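Long-range contact in deoxyribodipyrimidine photo-lyase (Oryza sativa Japonica Group, PDB 3UMV), which repairs ultraviolet-damaged DNA, using light and a bound FAD to split cyclobutane pyrimidine dimers back into separate pyrimidines: residues H169-E182 against V321-Q334. Sequence-based numbering, arbitrary orientation. Where two conformers were deposited one is given.
Sequences HNVVPVWTASAKME and VVRRELADNFCYYQ. With FAD (flavin-adenine dinucleotide), chain I.
The carboxylate of E325, buried on the helix 310-333, takes two consecutive backbone N-H groups of the facing loop, one on each oxygen. V171 N reaches E325 OE2 at 2.7 Å from above the carboxylate plane, and V172 N makes the longer bond, 3.3 Å to E325 OE1 on its syn side. R324 NH2 forms a salt bridge to E325 OE2 on the anti lone pair, R324 NE bonds to L320 O, and a water donates to both E325 OE1 and V172 O. An alanine in place of E325 would probably leave both N-H groups without their acceptor and the guanidinium of R324 without this carboxylate partner. One turn on, N170 ND2 donates to D328 OD1 (3.0 Å), which also pairs with R46; D167 is a second acceptor for N170 ND2. N329 grips the loop through both ends of its amide: ND2 gives a nearly straight bond (175°) to K180 O, and OD1 receives E182 N in the carbonyl plane. With CG anti to the carbonyl carbon (chi1 -73°), Y333 sets one ring face against K180 CA, the opposite face against Y332 CD2, and sends OH to S178 O, 2.7 Å away. Since R324 also packs against the FAD adenine and ribose, this polar network joins the segment after strand 162-166 to a helix bordering the cofactor.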
loop_
_atom_site.group_PDB
_atom_site.type_symbol
_atom_site.label_atom_id
_atom_site.label_comp_id
_atom_site.label_asym_id
_atom_site.label_seq_id
_atom_site.Cartn_x
_atom_site.Cartn_y
_atom_site.Cartn_z
ATOM N N HIS A 169 2.627 8.469 5.271
ATOM C CA HIS A 169 2.425 7.824 3.970
ATOM C C HIS A 169 1.849 8.770 2.914
ATOM O O HIS A 169 2.136 8.645 1.724
ATOM C CB HIS A 169 1.491 6.623 4.120
ATOM C CG HIS A 169 1.785 5.509 3.166
ATOM N ND1 HIS A 169 2.833 4.627 3.349
ATOM C CD2 HIS A 169 1.156 5.119 2.035
ATOM C CE1 HIS A 169 2.839 3.744 2.364
ATOM N NE2 HIS A 169 1.829 4.020 1.555
ATOM N N ASN A 170 1.025 9.714 3.342
ATOM C CA ASN A 170 0.353 10.591 2.406
ATOM C C ASN A 170 1.044 11.959 2.364
ATOM O O ASN A 170 1.577 12.405 3.374
ATOM C CB ASN A 170 -1.107 10.772 2.813
ATOM C CG ASN A 170 -1.906 9.486 2.698
ATOM O OD1 ASN A 170 -1.970 8.886 1.624
ATOM N ND2 ASN A 170 -2.482 9.030 3.815
ATOM N N VAL A 171 1.027 12.610 1.201
ATOM C CA VAL A 171 1.554 13.968 1.079
ATOM C C VAL A 171 0.721 14.907 1.926
ATOM O O VAL A 171 1.257 15.698 2.705
ATOM C CB VAL A 171 1.551 14.481 -0.391
ATOM C CG1 VAL A 171 2.125 15.885 -0.459
ATOM C CG2 VAL A 171 2.356 13.537 -1.281
ATOM N N VAL A 172 -0.595 14.838 1.754
ATOM C CA VAL A 172 -1.494 15.634 2.569
ATOM C C VAL A 172 -2.074 14.700 3.627
ATOM O O VAL A 172 -2.640 13.656 3.294
ATOM C CB VAL A 172 -2.635 16.249 1.720
ATOM C CG1 VAL A 172 -3.533 17.134 2.582
ATOM C CG2 VAL A 172 -2.072 17.071 0.545
ATOM N N PRO A 173 -1.929 15.050 4.910
ATOM C CA PRO A 173 -2.426 14.166 5.974
ATOM C C PRO A 173 -3.868 13.753 5.744
ATOM O O PRO A 173 -4.693 14.593 5.362
ATOM C CB PRO A 173 -2.306 15.040 7.222
ATOM C CG PRO A 173 -1.176 15.967 6.910
ATOM C CD PRO A 173 -1.231 16.236 5.441
ATOM N N VAL A 174 -4.165 12.470 5.954
ATOM C CA VAL A 174 -5.488 11.927 5.647
ATOM C C VAL A 174 -6.643 12.674 6.348
ATOM O O VAL A 174 -7.706 12.882 5.751
ATOM C CB VAL A 174 -5.559 10.419 5.976
ATOM C CG1 VAL A 174 -5.362 10.184 7.495
ATOM C CG2 VAL A 174 -6.891 9.847 5.504
ATOM N N TRP A 175 -6.441 13.083 7.600
ATOM C CA TRP A 175 -7.511 13.752 8.351
ATOM C C TRP A 175 -7.632 15.233 7.978
ATOM O O TRP A 175 -8.617 15.896 8.311
ATOM C CB TRP A 175 -7.297 13.579 9.869
ATOM C CG TRP A 175 -5.861 13.608 10.233
ATOM C CD1 TRP A 175 -5.028 14.696 10.209
ATOM C CD2 TRP A 175 -5.058 12.499 10.649
ATOM N NE1 TRP A 175 -3.760 14.332 10.594
ATOM C CE2 TRP A 175 -3.750 12.988 10.865
ATOM C CE3 TRP A 175 -5.319 11.144 10.870
ATOM C CZ2 TRP A 175 -2.710 12.169 11.277
ATOM C CZ3 TRP A 175 -4.289 10.335 11.291
ATOM C CH2 TRP A 175 -3.001 10.848 11.498
ATOM N N THR A 176 -6.636 15.736 7.256
ATOM C CA THR A 176 -6.615 17.125 6.820
ATOM C C THR A 176 -7.087 17.270 5.372
ATOM O O THR A 176 -7.745 18.250 5.019
ATOM C CB THR A 176 -5.202 17.696 6.936
ATOM O OG1 THR A 176 -4.795 17.658 8.307
ATOM C CG2 THR A 176 -5.152 19.128 6.434
ATOM N N ALA A 177 -6.780 16.285 4.528
ATOM C CA ALA A 177 -7.088 16.415 3.096
ATOM C C ALA A 177 -8.574 16.674 2.884
ATOM O O ALA A 177 -8.974 17.546 2.109
ATOM C CB ALA A 177 -6.664 15.146 2.340
ATOM N N SER A 178 -9.381 15.872 3.564
ATOM C CA SER A 178 -10.816 16.055 3.586
ATOM C C SER A 178 -11.328 15.611 4.943
ATOM O O SER A 178 -10.703 14.785 5.625
ATOM C CB SER A 178 -11.504 15.263 2.475
ATOM O OG SER A 178 -12.898 15.514 2.475
ATOM N N ALA A 179 -12.448 16.188 5.344
ATOM C CA ALA A 179 -13.103 15.814 6.584
ATOM C C ALA A 179 -14.094 14.678 6.353
ATOM O O ALA A 179 -14.724 14.197 7.296
ATOM C CB ALA A 179 -13.814 17.027 7.200
ATOM N N LYS A 180 -14.235 14.251 5.100
ATOM C CA LYS A 180 -15.205 13.202 4.787
ATOM C C LYS A 180 -14.750 12.328 3.623
ATOM O O LYS A 180 -13.799 12.670 2.934
ATOM C CB LYS A 180 -16.583 13.802 4.505
ATOM C CG LYS A 180 -16.653 14.678 3.265
ATOM C CD LYS A 180 -18.093 15.051 2.961
ATOM C CE LYS A 180 -18.283 15.375 1.490
ATOM N NZ LYS A 180 -17.258 16.330 0.999
ATOM N N MET A 181 -15.416 11.194 3.427
ATOM C CA MET A 181 -15.128 10.365 2.267
ATOM C C MET A 181 -15.588 11.121 1.023
ATOM O O MET A 181 -16.707 11.626 0.966
ATOM C CB MET A 181 -15.809 8.989 2.374
ATOM C CG MET A 181 -17.307 8.988 2.215
ATOM S SD MET A 181 -18.018 7.311 2.206
ATOM C CE MET A 181 -18.417 7.146 3.944
ATOM N N GLU A 182 -14.706 11.239 0.038
ATOM C CA GLU A 182 -15.018 11.995 -1.168
ATOM C C GLU A 182 -15.645 11.130 -2.256
ATOM O O GLU A 182 -15.343 9.942 -2.358
ATOM C CB GLU A 182 -13.752 12.661 -1.700
ATOM C CG GLU A 182 -13.230 13.784 -0.815
ATOM C CD GLU A 182 -14.176 14.947 -0.763
ATOM O OE1 GLU A 182 -14.275 15.577 0.311
ATOM O OE2 GLU A 182 -14.806 15.235 -1.805
ATOM N N VAL A 321 -0.541 10.756 -6.397
ATOM C CA VAL A 321 -0.989 11.543 -5.252
ATOM C C VAL A 321 -2.500 11.532 -5.114
ATOM O O VAL A 321 -3.039 11.051 -4.120
ATOM C CB VAL A 321 -0.470 12.994 -5.310
ATOM C CG1 VAL A 321 -1.069 13.839 -4.173
ATOM C CG2 VAL A 321 1.058 13.000 -5.264
ATOM N N VAL A 322 -3.200 12.043 -6.114
ATOM C CA VAL A 322 -4.644 12.121 -6.000
ATOM C C VAL A 322 -5.345 10.761 -5.867
ATOM O O VAL A 322 -6.117 10.549 -4.938
ATOM C CB VAL A 322 -5.263 12.950 -7.137
ATOM C CG1 VAL A 322 -6.754 12.736 -7.177
ATOM C CG2 VAL A 322 -4.956 14.423 -6.906
ATOM N N ARG A 323 -5.080 9.850 -6.792
ATOM C CA ARG A 323 -5.768 8.568 -6.760
ATOM C C ARG A 323 -5.365 7.753 -5.530
ATOM O O ARG A 323 -6.229 7.270 -4.790
ATOM C CB ARG A 323 -5.537 7.786 -8.051
ATOM C CG ARG A 323 -6.094 8.473 -9.288
ATOM C CD ARG A 323 -6.864 7.476 -10.149
ATOM N NE ARG A 323 -8.073 7.008 -9.474
ATOM C CZ ARG A 323 -9.290 7.478 -9.725
ATOM N NH1 ARG A 323 -10.343 7.004 -9.067
ATOM N NH2 ARG A 323 -9.451 8.419 -10.646
ATOM N N ARG A 324 -4.062 7.616 -5.302
ATOM C CA ARG A 324 -3.585 6.790 -4.199
ATOM C C ARG A 324 -4.134 7.340 -2.885
ATOM O O ARG A 324 -4.660 6.592 -2.060
ATOM C CB ARG A 324 -2.060 6.739 -4.147
ATOM C CG ARG A 324 -1.535 5.931 -2.952
ATOM C CD ARG A 324 -0.022 5.961 -2.904
ATOM N NE ARG A 324 0.423 7.344 -3.007
ATOM C CZ ARG A 324 0.469 8.214 -2.005
ATOM N NH1 ARG A 324 0.148 7.852 -0.758
ATOM N NH2 ARG A 324 0.861 9.461 -2.251
ATOM N N GLU A 325 -4.026 8.651 -2.702
ATOM C CA GLU A 325 -4.501 9.248 -1.462
ATOM C C GLU A 325 -6.021 9.233 -1.317
ATOM O O GLU A 325 -6.540 9.210 -0.197
ATOM C CB GLU A 325 -3.845 10.622 -1.225
ATOM C CG GLU A 325 -2.354 10.434 -0.981
ATOM C CD GLU A 325 -1.554 11.693 -0.675
ATOM O OE1 GLU A 325 -2.118 12.707 -0.201
ATOM O OE2 GLU A 325 -0.323 11.624 -0.885
ATOM N N LEU A 326 -6.724 9.217 -2.449
ATOM C CA LEU A 326 -8.170 9.047 -2.446
ATOM C C LEU A 326 -8.541 7.675 -1.882
ATOM O O LEU A 326 -9.566 7.540 -1.216
ATOM C CB LEU A 326 -8.743 9.222 -3.858
ATOM C CG LEU A 326 -10.234 8.871 -3.997
ATOM C CD1 LEU A 326 -11.140 9.792 -3.187
ATOM C CD2 LEU A 326 -10.603 8.891 -5.456
ATOM N N ALA A 327 -7.708 6.665 -2.133
ATOM C CA ALA A 327 -7.973 5.350 -1.563
ATOM C C ALA A 327 -7.827 5.354 -0.047
ATOM O O ALA A 327 -8.621 4.700 0.631
ATOM C CB ALA A 327 -7.088 4.257 -2.193
ATOM N N ASP A 328 -6.808 6.048 0.483
ATOM C CA ASP A 328 -6.692 6.203 1.947
ATOM C C ASP A 328 -7.915 6.945 2.507
ATOM O O ASP A 328 -8.478 6.574 3.541
ATOM C CB ASP A 328 -5.390 6.901 2.365
ATOM C CG ASP A 328 -4.307 5.913 2.818
ATOM O OD1 ASP A 328 -3.496 6.242 3.729
ATOM O OD2 ASP A 328 -4.280 4.791 2.262
ATOM N N ASN A 329 -8.317 8.007 1.811
ATOM C CA ASN A 329 -9.496 8.767 2.200
ATOM C C ASN A 329 -10.686 7.830 2.370
ATOM O O ASN A 329 -11.371 7.859 3.392
ATOM C CB ASN A 329 -9.793 9.832 1.153
ATOM C CG ASN A 329 -11.147 10.488 1.353
ATOM O OD1 ASN A 329 -12.121 10.107 0.715
ATOM N ND2 ASN A 329 -11.216 11.451 2.257
ATOM N N PHE A 330 -10.902 6.975 1.376
ATOM C CA PHE A 330 -12.064 6.111 1.403
ATOM C C PHE A 330 -11.997 5.103 2.535
ATOM O O PHE A 330 -12.947 4.959 3.306
ATOM C CB PHE A 330 -12.244 5.406 0.067
ATOM C CG PHE A 330 -13.390 4.446 0.055
ATOM C CD1 PHE A 330 -14.703 4.906 -0.044
ATOM C CD2 PHE A 330 -13.164 3.090 0.145
ATOM C CE1 PHE A 330 -15.763 4.011 -0.048
ATOM C CE2 PHE A 330 -14.239 2.188 0.134
ATOM C CZ PHE A 330 -15.520 2.648 0.037
ATOM N N CYS A 331 -10.884 4.394 2.648
ATOM C CA CYS A 331 -10.788 3.384 3.693
ATOM C C CYS A 331 -10.822 3.998 5.107
ATOM O O CYS A 331 -11.362 3.404 6.031
ATOM C CB CYS A 331 -9.557 2.498 3.499
ATOM S SG CYS A 331 -9.566 1.548 1.968
ATOM N N TYR A 332 -10.267 5.199 5.266
ATOM C CA TYR A 332 -10.248 5.857 6.566
ATOM C C TYR A 332 -11.659 6.241 7.038
ATOM O O TYR A 332 -11.981 6.081 8.211
ATOM C CB TYR A 332 -9.328 7.085 6.515
ATOM C CG TYR A 332 -9.267 7.851 7.819
ATOM C CD1 TYR A 332 -8.537 7.359 8.902
ATOM C CD2 TYR A 332 -9.919 9.070 7.965
ATOM C CE1 TYR A 332 -8.471 8.049 10.088
ATOM C CE2 TYR A 332 -9.847 9.770 9.159
ATOM C CZ TYR A 332 -9.120 9.248 10.211
ATOM O OH TYR A 332 -9.039 9.920 11.408
ATOM N N TYR A 333 -12.505 6.712 6.116
ATOM C CA TYR A 333 -13.826 7.223 6.480
ATOM C C TYR A 333 -14.961 6.225 6.286
ATOM O O TYR A 333 -16.040 6.409 6.855
ATOM C CB TYR A 333 -14.170 8.523 5.733
ATOM C CG TYR A 333 -13.411 9.736 6.212
ATOM C CD1 TYR A 333 -13.591 10.226 7.500
ATOM C CD2 TYR A 333 -12.512 10.395 5.382
ATOM C CE1 TYR A 333 -12.896 11.341 7.948
ATOM C CE2 TYR A 333 -11.814 11.513 5.822
ATOM C CZ TYR A 333 -12.014 11.976 7.108
ATOM O OH TYR A 333 -11.331 13.076 7.562
ATOM N N GLN A 334 -14.725 5.193 5.476
ATOM C CA GLN A 334 -15.727 4.155 5.215
ATOM C C GLN A 334 -15.270 2.835 5.843
ATOM O O GLN A 334 -14.460 2.102 5.253
ATOM C CB GLN A 334 -15.949 4.016 3.701
ATOM C CG GLN A 334 -16.939 2.893 3.276
ATOM C CD GLN A 334 -18.246 2.902 4.071
ATOM O OE1 GLN A 334 -18.356 2.242 5.106
ATOM N NE2 GLN A 334 -19.245 3.639 3.580
HETATM P PA FAD I . 1.842 3.540 -12.129
HETATM O O1A FAD I . 0.918 3.735 -13.292
HETATM O O2A FAD I . 3.289 3.819 -12.427
HETATM O O5B FAD I . 1.315 4.445 -10.919
HETATM C C5B FAD I . 2.195 5.027 -9.981
HETATM C C4B FAD I . 1.557 5.007 -8.588
HETATM O O4B FAD I . 0.316 5.695 -8.562
HETATM C C3B FAD I . 1.220 3.598 -8.140
HETATM O O3B FAD I . 2.340 2.949 -7.585
HETATM C C2B FAD I . 0.169 3.864 -7.104
HETATM O O2B FAD I . 0.781 4.341 -5.920
HETATM C C1B FAD I . -0.585 5.019 -7.712
HETATM N N9A FAD I . -1.753 4.544 -8.473
HETATM C C8A FAD I . -1.827 4.265 -9.812
HETATM N N7A FAD I . -3.093 3.869 -10.080
HETATM C C5A FAD I . -3.817 3.878 -8.926
HETATM C C6A FAD I . -5.144 3.576 -8.598
HETATM N N6A FAD I . -6.049 3.267 -9.527
HETATM N N1A FAD I . -5.574 3.699 -7.296
HETATM C C2A FAD I . -4.702 4.129 -6.322
HETATM N N3A FAD I . -3.395 4.422 -6.644
HETATM C C4A FAD I . -2.972 4.310 -7.922
HETATM N N1 FAD I . -2.868 -0.694 -6.294
HETATM C C2 FAD I . -2.071 -1.096 -5.262
HETATM O O2 FAD I . -1.169 -0.336 -4.909
HETATM N N3 FAD I . -2.299 -2.304 -4.626
HETATM C C4 FAD I . -3.327 -3.133 -5.039
HETATM O O4 FAD I . -3.523 -4.213 -4.473
HETATM C C4X FAD I . -4.139 -2.710 -6.084
HETATM N N5 FAD I . -5.169 -3.493 -6.551
HETATM C C5X FAD I . -5.978 -3.047 -7.577
HETATM C C6 FAD I . -7.045 -3.839 -8.023
HETATM C C7 FAD I . -7.863 -3.392 -9.066
HETATM C C7M FAD I . -9.012 -4.256 -9.517
HETATM C C8 FAD I . -7.598 -2.155 -9.662
HETATM C C8M FAD I . -8.437 -1.625 -10.786
HETATM C C9 FAD I . -6.533 -1.389 -9.220
HETATM C C9A FAD I . -5.730 -1.828 -8.183
HETATM N N10 FAD I . -4.670 -1.058 -7.753
HETATM C C10 FAD I . -3.898 -1.503 -6.707
HETATM C "C1'" FAD I . -4.345 0.289 -8.383
HETATM C "C2'" FAD I . -3.340 0.211 -9.575
HETATM O "O2'" FAD I . -3.657 -0.788 -10.550
HETATM C "C3'" FAD I . -1.876 -0.003 -9.146
HETATM O "O3'" FAD I . -1.544 0.932 -8.155
HETATM C "C4'" FAD I . -0.879 0.142 -10.298
HETATM O "O4'" FAD I . -1.184 -0.794 -11.315
HETATM C "C5'" FAD I . 0.526 -0.074 -9.740
HETATM O "O5'" FAD I . 1.532 -0.231 -10.713
HETATM P P FAD I . 2.615 0.936 -10.914
HETATM O O1P FAD I . 3.235 1.330 -9.588
HETATM O O2P FAD I . 3.638 0.494 -11.927
HETATM O O3P FAD I . 1.617 2.039 -11.539
HETATM O O HOH W 1 -1.413 6.080 0.725
HETATM O O HOH W 2 -4.369 12.768 1.409
HETATM O O HOH W 3 -8.704 12.142 3.217
#